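Local atomic coordinates of gamma-glutamyltranspeptidase (Klebsiella pneumoniae subsp. pneumoniae, PDB entry 5HFT), a protein that catalyses the conversion of oxamate to oxalate in uric acid degradation and belongs to the gamma-glutamyltransferase family. Residues V70-N75 with A170-A175; A101-T106 with P245-D250; P117-Q122 with R184-F189. One frame throughout, in Å; residues are numbered along the deposited sequence.

Contact 1: V70-N75 with A170-A175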
loop_
_atom_site.group_PDB
_atom_site.type_symbol
_atom_site.label_atom_id
_atom_site.label_comp_id
_atom_site.label_asym_id
_atom_site.label_seq_id
_atom_site.Cartn_x
_atom_site.Cartn_y
_atom_site.Cartn_z
ATOM N N VAL A 70 -6.326 -12.833 -0.853
ATOM C CA VAL A 70 -5.248 -13.748 -0.454
ATOM C C VAL A 70 -4.492 -13.314 0.810
ATOM O O VAL A 70 -3.983 -14.179 1.538
ATOM C CB VAL A 70 -4.280 -13.948 -1.634
ATOM C CG1 VAL A 70 -3.246 -15.010 -1.306
ATOM C CG2 VAL A 70 -5.045 -14.362 -2.871
ATOM N N TYR A 71 -4.382 -12.005 1.086
ATOM C CA TYR A 71 -3.835 -11.497 2.349
ATOM C C TYR A 71 -4.865 -10.683 3.140
ATOM O O TYR A 71 -4.602 -9.522 3.489
ATOM C CB TYR A 71 -2.594 -10.640 2.110
ATOM C CG TYR A 71 -1.279 -11.392 2.067
ATOM C CD1 TYR A 71 -1.183 -12.713 2.505
ATOM C CD2 TYR A 71 -0.133 -10.780 1.596
ATOM C CE1 TYR A 71 0.020 -13.410 2.460
ATOM C CE2 TYR A 71 1.087 -11.471 1.539
ATOM C CZ TYR A 71 1.161 -12.785 1.977
ATOM O OH TYR A 71 2.375 -13.466 1.926
ATOM N N PRO A 72 -6.028 -11.266 3.474
ATOM C CA PRO A 72 -7.114 -10.457 4.064
ATOM C C PRO A 72 -6.798 -9.837 5.418
ATOM O O PRO A 72 -7.493 -8.886 5.825
ATOM C CB PRO A 72 -8.274 -11.460 4.180
ATOM C CG PRO A 72 -7.628 -12.795 4.232
ATOM C CD PRO A 72 -6.422 -12.682 3.330
ATOM N N HIS A 73 -5.785 -10.333 6.127
ATOM C CA HIS A 73 -5.509 -9.844 7.473
ATOM C C HIS A 73 -4.683 -8.584 7.459
ATOM O O HIS A 73 -4.592 -7.915 8.493
ATOM C CB HIS A 73 -4.770 -10.893 8.302
ATOM C CG HIS A 73 -3.464 -11.323 7.711
ATOM N ND1 HIS A 73 -3.375 -11.973 6.501
ATOM C CD2 HIS A 73 -2.199 -11.218 8.176
ATOM C CE1 HIS A 73 -2.111 -12.246 6.242
ATOM N NE2 HIS A 73 -1.377 -11.794 7.241
ATOM N N MET A 74 -4.015 -8.307 6.336
ATOM C CA MET A 74 -3.119 -7.172 6.176
ATOM C C MET A 74 -3.675 -6.070 5.290
ATOM O O MET A 74 -3.091 -4.979 5.254
ATOM C CB MET A 74 -1.782 -7.621 5.568
ATOM C CG MET A 74 -0.816 -8.330 6.492
ATOM S SD MET A 74 0.696 -8.677 5.558
ATOM C CE MET A 74 1.889 -8.733 6.895
ATOM N N ASN A 75 -4.765 -6.321 4.567
ATOM C CA ASN A 75 -5.294 -5.372 3.600
ATOM C C ASN A 75 -6.586 -5.972 3.063
ATOM O O ASN A 75 -6.864 -7.151 3.262
ATOM C CB ASN A 75 -4.293 -5.105 2.448
ATOM C CG ASN A 75 -4.360 -6.161 1.372
ATOM O OD1 ASN A 75 -4.931 -5.947 0.306
ATOM N ND2 ASN A 75 -3.827 -7.333 1.668
ATOM N N ALA A 170 0.856 -18.805 5.681
ATOM C CA ALA A 170 1.259 -19.006 7.057
ATOM C C ALA A 170 1.076 -17.732 7.865
ATOM O O ALA A 170 0.725 -17.790 9.051
ATOM C CB ALA A 170 2.704 -19.490 7.121
ATOM N N SER A 171 1.303 -16.567 7.252
ATOM C CA SER A 171 1.156 -15.341 8.035
ATOM C C SER A 171 -0.314 -15.040 8.334
ATOM O O SER A 171 -0.621 -14.508 9.405
ATOM C CB SER A 171 1.825 -14.156 7.333
ATOM O OG SER A 171 1.220 -13.898 6.090
ATOM N N GLN A 172 -1.232 -15.413 7.428
ATOM C CA GLN A 172 -2.660 -15.333 7.734
ATOM C C GLN A 172 -3.031 -16.257 8.881
ATOM O O GLN A 172 -3.842 -15.893 9.744
ATOM C CB GLN A 172 -3.502 -15.690 6.515
ATOM C CG GLN A 172 -4.960 -15.832 6.857
ATOM C CD GLN A 172 -5.807 -16.153 5.653
ATOM O OE1 GLN A 172 -5.333 -16.091 4.516
ATOM N NE2 GLN A 172 -7.070 -16.509 5.891
ATOM N N ALA A 173 -2.490 -17.478 8.879
ATOM C CA ALA A 173 -2.709 -18.373 10.010
ATOM C C ALA A 173 -2.103 -17.801 11.291
ATOM O O ALA A 173 -2.745 -17.801 12.350
ATOM C CB ALA A 173 -2.142 -19.755 9.706
ATOM N N HIS A 174 -0.871 -17.296 11.212
ATOM C CA HIS A 174 -0.200 -16.774 12.400
ATOM C C HIS A 174 -0.921 -15.547 12.940
ATOM O O HIS A 174 -1.239 -15.477 14.133
ATOM C CB HIS A 174 1.263 -16.444 12.077
ATOM C CG HIS A 174 2.055 -15.941 13.249
ATOM N ND1 HIS A 174 2.371 -14.608 13.420
ATOM C CD2 HIS A 174 2.597 -16.593 14.307
ATOM C CE1 HIS A 174 3.076 -14.462 14.529
ATOM N NE2 HIS A 174 3.226 -15.651 15.088
ATOM N N ALA A 175 -1.185 -14.563 12.074
ATOM C CA ALA A 175 -1.898 -13.366 12.511
ATOM C C ALA A 175 -3.225 -13.715 13.179
ATOM O O ALA A 175 -3.562 -13.153 14.224
ATOM C CB ALA A 175 -2.132 -12.433 11.328
#
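H73 sets its CG between its own backbone N and carbonyl carbon (chi1 59°), and this swings the imidazole across to the first turn of helix 170-178. Q172 on that turn has CG anti to the backbone N (chi1 171°) and runs on extended, which carries its amide past the imidazole to P72. The helix backbone comes in over one face of the H73 ring: Q172 CA sits 3.7 Å from the ring centroid, 19° off the normal, a CH-pi contact. M74 CG lies over the opposite face, so the ring is sandwiched between its own loop and the helix. S171 OG stands at the ring edge, near its plane, 3.5 Å from H73 NE2, while A175 CB, one turn on from S171, packs against H73 CD2. Beyond the ring, Q172 and P72 cross at about a right angle, with Q172 OE1 3.8 Å from P72 CD. No hydrogen bond joins the two segments; the contact is van der Waals and CH-pi packing. The loop leaves helix 56-70 at Y71 and leads to strand 80-86, and short strand 166-167 offers I166 to both V70 and Q172.

Contact 2: A101-T106 with P245-D250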
loop_
_atom_site.group_PDB
_atom_site.type_symbol
_atom_site.label_atom_id
_atom_site.label_comp_id
_atom_site.label_asym_id
_atom_site.label_seq_id
_atom_site.Cartn_x
_atom_site.Cartn_y
_atom_site.Cartn_z
ATOM N N ALA A 101 -13.160 10.299 8.653
ATOM C CA ALA A 101 -13.991 9.874 9.776
ATOM C C ALA A 101 -15.467 9.980 9.414
ATOM O O ALA A 101 -15.869 10.788 8.570
ATOM C CB ALA A 101 -13.695 10.717 11.022
ATOM N N GLY A 102 -16.285 9.149 10.057
ATOM C CA GLY A 102 -17.705 9.182 9.785
ATOM C C GLY A 102 -18.383 10.401 10.386
ATOM O O GLY A 102 -17.915 11.013 11.352
ATOM N N SER A 103 -19.528 10.747 9.801
ATOM C CA SER A 103 -20.266 11.920 10.253
ATOM C C SER A 103 -20.791 11.771 11.680
ATOM O O SER A 103 -21.111 12.778 12.319
ATOM C CB SER A 103 -21.403 12.208 9.276
ATOM O OG SER A 103 -22.231 11.070 9.128
ATOM N N LEU A 104 -20.876 10.543 12.197
ATOM C CA LEU A 104 -21.239 10.289 13.584
ATOM C C LEU A 104 -20.031 10.234 14.511
ATOM O O LEU A 104 -20.190 9.962 15.697
ATOM C CB LEU A 104 -21.986 8.967 13.691
ATOM C CG LEU A 104 -23.496 8.946 13.803
ATOM C CD1 LEU A 104 -24.148 8.531 12.501
ATOM C CD2 LEU A 104 -23.887 8.017 14.947
ATOM N N ALA A 105 -18.824 10.430 13.998
ATOM C CA ALA A 105 -17.618 10.286 14.812
ATOM C C ALA A 105 -17.273 11.624 15.466
ATOM O O ALA A 105 -16.328 12.318 15.092
ATOM C CB ALA A 105 -16.470 9.756 13.959
ATOM N N THR A 106 -18.057 11.988 16.474
ATOM C CA THR A 106 -17.878 13.298 17.088
ATOM C C THR A 106 -17.088 13.193 18.388
ATOM O O THR A 106 -17.134 12.179 19.089
ATOM C CB THR A 106 -19.225 13.993 17.331
ATOM O OG1 THR A 106 -19.935 13.318 18.375
ATOM C CG2 THR A 106 -20.071 14.055 16.040
ATOM N N PRO A 245 -19.819 4.539 13.556
ATOM C CA PRO A 245 -20.060 5.975 13.379
ATOM C C PRO A 245 -19.971 6.449 11.936
ATOM O O PRO A 245 -19.371 7.493 11.680
ATOM C CB PRO A 245 -18.961 6.608 14.242
ATOM C CG PRO A 245 -17.854 5.642 14.173
ATOM C CD PRO A 245 -18.460 4.276 14.064
ATOM N N ILE A 246 -20.541 5.706 10.989
ATOM C CA ILE A 246 -20.448 6.016 9.568
ATOM C C ILE A 246 -21.842 5.958 8.958
ATOM O O ILE A 246 -22.659 5.116 9.342
ATOM C CB ILE A 246 -19.497 5.036 8.831
ATOM C CG1 ILE A 246 -18.132 4.989 9.502
ATOM C CG2 ILE A 246 -19.323 5.399 7.338
ATOM C CD1 ILE A 246 -17.143 4.133 8.744
ATOM N N THR A 247 -22.121 6.863 8.022
ATOM C CA THR A 247 -23.423 6.949 7.378
ATOM C C THR A 247 -23.301 6.721 5.878
ATOM O O THR A 247 -22.207 6.738 5.308
ATOM C CB THR A 247 -24.091 8.304 7.626
ATOM O OG1 THR A 247 -23.217 9.354 7.193
ATOM C CG2 THR A 247 -24.433 8.481 9.091
ATOM N N LEU A 248 -24.454 6.467 5.253
ATOM C CA LEU A 248 -24.519 6.404 3.800
ATOM C C LEU A 248 -24.062 7.708 3.183
ATOM O O LEU A 248 -23.415 7.711 2.129
ATOM C CB LEU A 248 -25.939 6.093 3.352
ATOM C CG LEU A 248 -26.213 5.941 1.856
ATOM C CD1 LEU A 248 -25.385 4.820 1.169
ATOM C CD2 LEU A 248 -27.708 5.726 1.670
ATOM N N GLY A 249 -24.370 8.831 3.835
ATOM C CA GLY A 249 -23.892 10.106 3.332
ATOM C C GLY A 249 -22.380 10.137 3.260
ATOM O O GLY A 249 -21.802 10.608 2.274
ATOM N N ASP A 250 -21.720 9.560 4.271
ATOM C CA ASP A 250 -20.266 9.556 4.294
ATOM C C ASP A 250 -19.701 8.854 3.062
ATOM O O ASP A 250 -18.783 9.373 2.416
ATOM C CB ASP A 250 -19.778 8.886 5.577
ATOM C CG ASP A 250 -19.942 9.768 6.790
ATOM O OD1 ASP A 250 -19.659 10.977 6.660
ATOM O OD2 ASP A 250 -20.314 9.256 7.881
#
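Hydrogen bonds centred on D250 join S103 to the start of helix 248-252. S103 N points almost straight at D250 OD2 (2.6 Å, N-H...O angle 174°), meeting it on the syn side, 21° out of the carboxylate plane. D250 OD2 takes a second N-H, from T247 N at 3.0 Å, on its anti side. Two backbone donors therefore grip OD2 from different directions and restrain the rotation of the carboxylate. S103 OG is brought up by a chi1 of 56°, which sets it between its backbone N and carbonyl carbon and 2.8 Å from T247 OG1.

T247 is the N-cap of the helix. Its OG1 accepts from D250 N (3.3 Å) while its own N-H goes to D250 OD2, a reciprocal pair that makes a capping box. Facing it, G102 to A105 form a type I beta turn, closed by A105 N to G102 O, with A105 also at the centre of an inverse gamma turn. The turn thus plugs into the cap of a helix far along the chain.

Main-chain contacts gather on P245 O. G102 CA approaches P245 O at 3.0 Å in a CA-H...O contact, and L104 N adds a weak hydrogen bond. G102, with no side chain, lets the two backbones run this close.

Apolar packing completes the contact. L104 CB and A105 CB rest on P245 CB, at 3.9 Å for the leucine. One branch of L104, CD1, reaches over to T247 CG2 on the more exposed side. P245 also leans on Y110 and L125, and G102 shares backbone hydrogen bonds with L125; I246 turns the other way, toward M239 of helix 230-242.

Contact 3: P117-Q122 with R184-F189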
loop_
_atom_site.group_PDB
_atom_site.type_symbol
_atom_site.label_atom_id
_atom_site.label_comp_id
_atom_site.label_asym_id
_atom_site.label_seq_id
_atom_site.Cartn_x
_atom_site.Cartn_y
_atom_site.Cartn_z
ATOM N N PRO A 117 -10.844 3.439 20.727
ATOM C CA PRO A 117 -10.567 1.997 20.836
ATOM C C PRO A 117 -9.880 1.403 19.616
ATOM O O PRO A 117 -9.974 1.952 18.512
ATOM C CB PRO A 117 -11.967 1.393 21.019
ATOM C CG PRO A 117 -12.919 2.428 20.480
ATOM C CD PRO A 117 -12.283 3.729 20.856
ATOM N N ASN A 118 -9.199 0.270 19.791
ATOM C CA ASN A 118 -8.511 -0.327 18.655
ATOM C C ASN A 118 -9.397 -1.310 17.923
ATOM O O ASN A 118 -9.376 -1.363 16.696
ATOM C CB ASN A 118 -7.263 -1.077 19.112
ATOM C CG ASN A 118 -6.287 -0.200 19.818
ATOM O OD1 ASN A 118 -6.094 0.951 19.438
ATOM N ND2 ASN A 118 -5.653 -0.733 20.861
ATOM N N ARG A 119 -10.206 -2.060 18.649
ATOM C CA ARG A 119 -11.111 -3.025 18.055
ATOM C C ARG A 119 -12.549 -2.631 18.387
ATOM O O ARG A 119 -12.796 -1.683 19.127
ATOM C CB ARG A 119 -10.756 -4.440 18.530
ATOM C CG ARG A 119 -9.237 -4.636 18.759
ATOM C CD ARG A 119 -8.417 -4.729 17.446
ATOM N NE ARG A 119 -7.046 -5.200 17.686
ATOM C CZ ARG A 119 -6.274 -5.836 16.799
ATOM N NH1 ARG A 119 -6.719 -6.106 15.573
ATOM N NH2 ARG A 119 -5.043 -6.215 17.145
ATOM N N GLY A 120 -13.502 -3.346 17.805
ATOM C CA GLY A 120 -14.901 -3.053 17.990
ATOM C C GLY A 120 -15.439 -2.051 16.984
ATOM O O GLY A 120 -14.690 -1.355 16.285
ATOM N N PRO A 121 -16.768 -1.949 16.913
ATOM C CA PRO A 121 -17.402 -1.021 15.952
ATOM C C PRO A 121 -16.983 0.433 16.098
ATOM O O PRO A 121 -17.117 1.193 15.134
ATOM C CB PRO A 121 -18.902 -1.184 16.247
ATOM C CG PRO A 121 -19.009 -2.575 16.820
ATOM C CD PRO A 121 -17.749 -2.796 17.613
ATOM N N GLN A 122 -16.504 0.854 17.269
ATOM C CA GLN A 122 -16.087 2.236 17.454
ATOM C C GLN A 122 -14.704 2.520 16.879
ATOM O O GLN A 122 -14.339 3.691 16.718
ATOM C CB GLN A 122 -16.108 2.591 18.943
ATOM N N ARG A 184 -11.768 -12.667 18.948
ATOM C CA ARG A 184 -12.657 -13.823 18.850
ATOM C C ARG A 184 -14.131 -13.415 18.829
ATOM O O ARG A 184 -14.961 -14.086 18.194
ATOM C CB ARG A 184 -12.392 -14.776 20.013
ATOM C CG ARG A 184 -13.191 -16.030 19.989
ATOM C CD ARG A 184 -12.914 -16.857 21.221
ATOM N NE ARG A 184 -12.020 -17.972 20.951
ATOM C CZ ARG A 184 -10.829 -18.109 21.523
ATOM N NH1 ARG A 184 -10.057 -19.143 21.212
ATOM N NH2 ARG A 184 -10.408 -17.219 22.416
ATOM N N HIS A 185 -14.485 -12.347 19.542
ATOM C CA HIS A 185 -15.885 -12.017 19.778
ATOM C C HIS A 185 -16.427 -10.898 18.890
ATOM O O HIS A 185 -17.637 -10.624 18.942
ATOM C CB HIS A 185 -16.072 -11.660 21.248
ATOM C CG HIS A 185 -16.049 -12.854 22.149
ATOM N ND1 HIS A 185 -16.944 -13.897 22.022
ATOM C CD2 HIS A 185 -15.215 -13.192 23.160
ATOM C CE1 HIS A 185 -16.667 -14.820 22.923
ATOM N NE2 HIS A 185 -15.619 -14.420 23.623
ATOM N N GLN A 186 -15.583 -10.275 18.055
ATOM C CA GLN A 186 -16.009 -9.117 17.278
ATOM C C GLN A 186 -17.058 -9.486 16.230
ATOM O O GLN A 186 -17.089 -10.614 15.734
ATOM C CB GLN A 186 -14.818 -8.462 16.603
ATOM C CG GLN A 186 -13.730 -8.104 17.550
ATOM C CD GLN A 186 -14.102 -6.924 18.400
ATOM O OE1 GLN A 186 -15.204 -6.391 18.290
ATOM N NE2 GLN A 186 -13.186 -6.504 19.259
ATOM N N PRO A 187 -17.935 -8.549 15.876
ATOM C CA PRO A 187 -19.025 -8.884 14.953
ATOM C C PRO A 187 -18.464 -9.394 13.638
ATOM O O PRO A 187 -17.713 -8.704 12.954
ATOM C CB PRO A 187 -19.763 -7.554 14.769
ATOM C CG PRO A 187 -19.314 -6.699 15.854
ATOM C CD PRO A 187 -17.927 -7.119 16.213
ATOM N N GLY A 188 -18.829 -10.610 13.287
ATOM C CA GLY A 188 -18.403 -11.179 12.033
ATOM C C GLY A 188 -17.064 -11.880 12.047
ATOM O O GLY A 188 -16.757 -12.579 11.079
ATOM N N PHE A 189 -16.263 -11.750 13.108
ATOM C CA PHE A 189 -14.910 -12.298 13.074
ATOM C C PHE A 189 -14.890 -13.818 12.906
ATOM O O PHE A 189 -14.398 -14.336 11.893
ATOM C CB PHE A 189 -14.133 -11.927 14.330
ATOM C CG PHE A 189 -12.664 -12.235 14.201
ATOM C CD1 PHE A 189 -11.798 -11.317 13.624
ATOM C CD2 PHE A 189 -12.165 -13.475 14.572
ATOM C CE1 PHE A 189 -10.462 -11.616 13.478
ATOM C CE2 PHE A 189 -10.823 -13.774 14.427
ATOM C CZ PHE A 189 -9.976 -12.850 13.887
#
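The flat group here is the Q186 amide, and the loop carrying R119 and G120 approaches it obliquely from one side of its plane, past the end that bears the oxygen and nitrogen. R119 CB is nearest the nitrogen, 3.3 Å from Q186 NE2, and G120 CA is nearest the oxygen, 3.4 Å from Q186 OE1. G120 N sits between them on that same side, about equally far from Q186 OE1 and NE2. Q186 opens a type II beta turn that runs to F189 and is closed by F189 N to Q186 O at 3.0 Å. P187 and G188 fill its two central positions, the glycine taking the positive phi (87°) that this turn demands of its third residue.

The Q186 chain is bent at chi2 (-73°), folding the amide up against the neighbouring loop. The amide packs against that loop without bonding to it, and Q186 also touches the backbone of another protein chain. R119 shows CB to the glutamine, while the rest of its chain leads away: its NH1 binds the backbone of that other chain, and its NE makes a long, weak ion pair with E182. G120 and P187 also share backbone hydrogen bonds with that chain, so this surface contact lies at a subunit interface, joining the loop before helix 130-144 to the link between helices 180-183 and 189-193. Beside the amide the two prolines meet at their ring corners, P121 CG 4.2 Å from P187 CG.

Overall arrangement
Contact 1 is buried, contact 2 partly buried and contact 3 at the surface of the chain. The long loop between strand 93-97 and helix 130-144 supplies one side of both contact 2 and contact 3, and these two touch, P245 CD lying 3.5 Å from P121 O. Contact 1 touches neither; its nearest atoms are about 6 Å from contact 3 and about 16 Å from contact 2. Its packing is of an aromatic ring on a helix; contact 2 joins hydrogen bonds at a capped helix start to apolar packing on P245; contact 3 has apolar and amide packing without hydrogen bonds between its segments. Another protein chain reaches residues of all three.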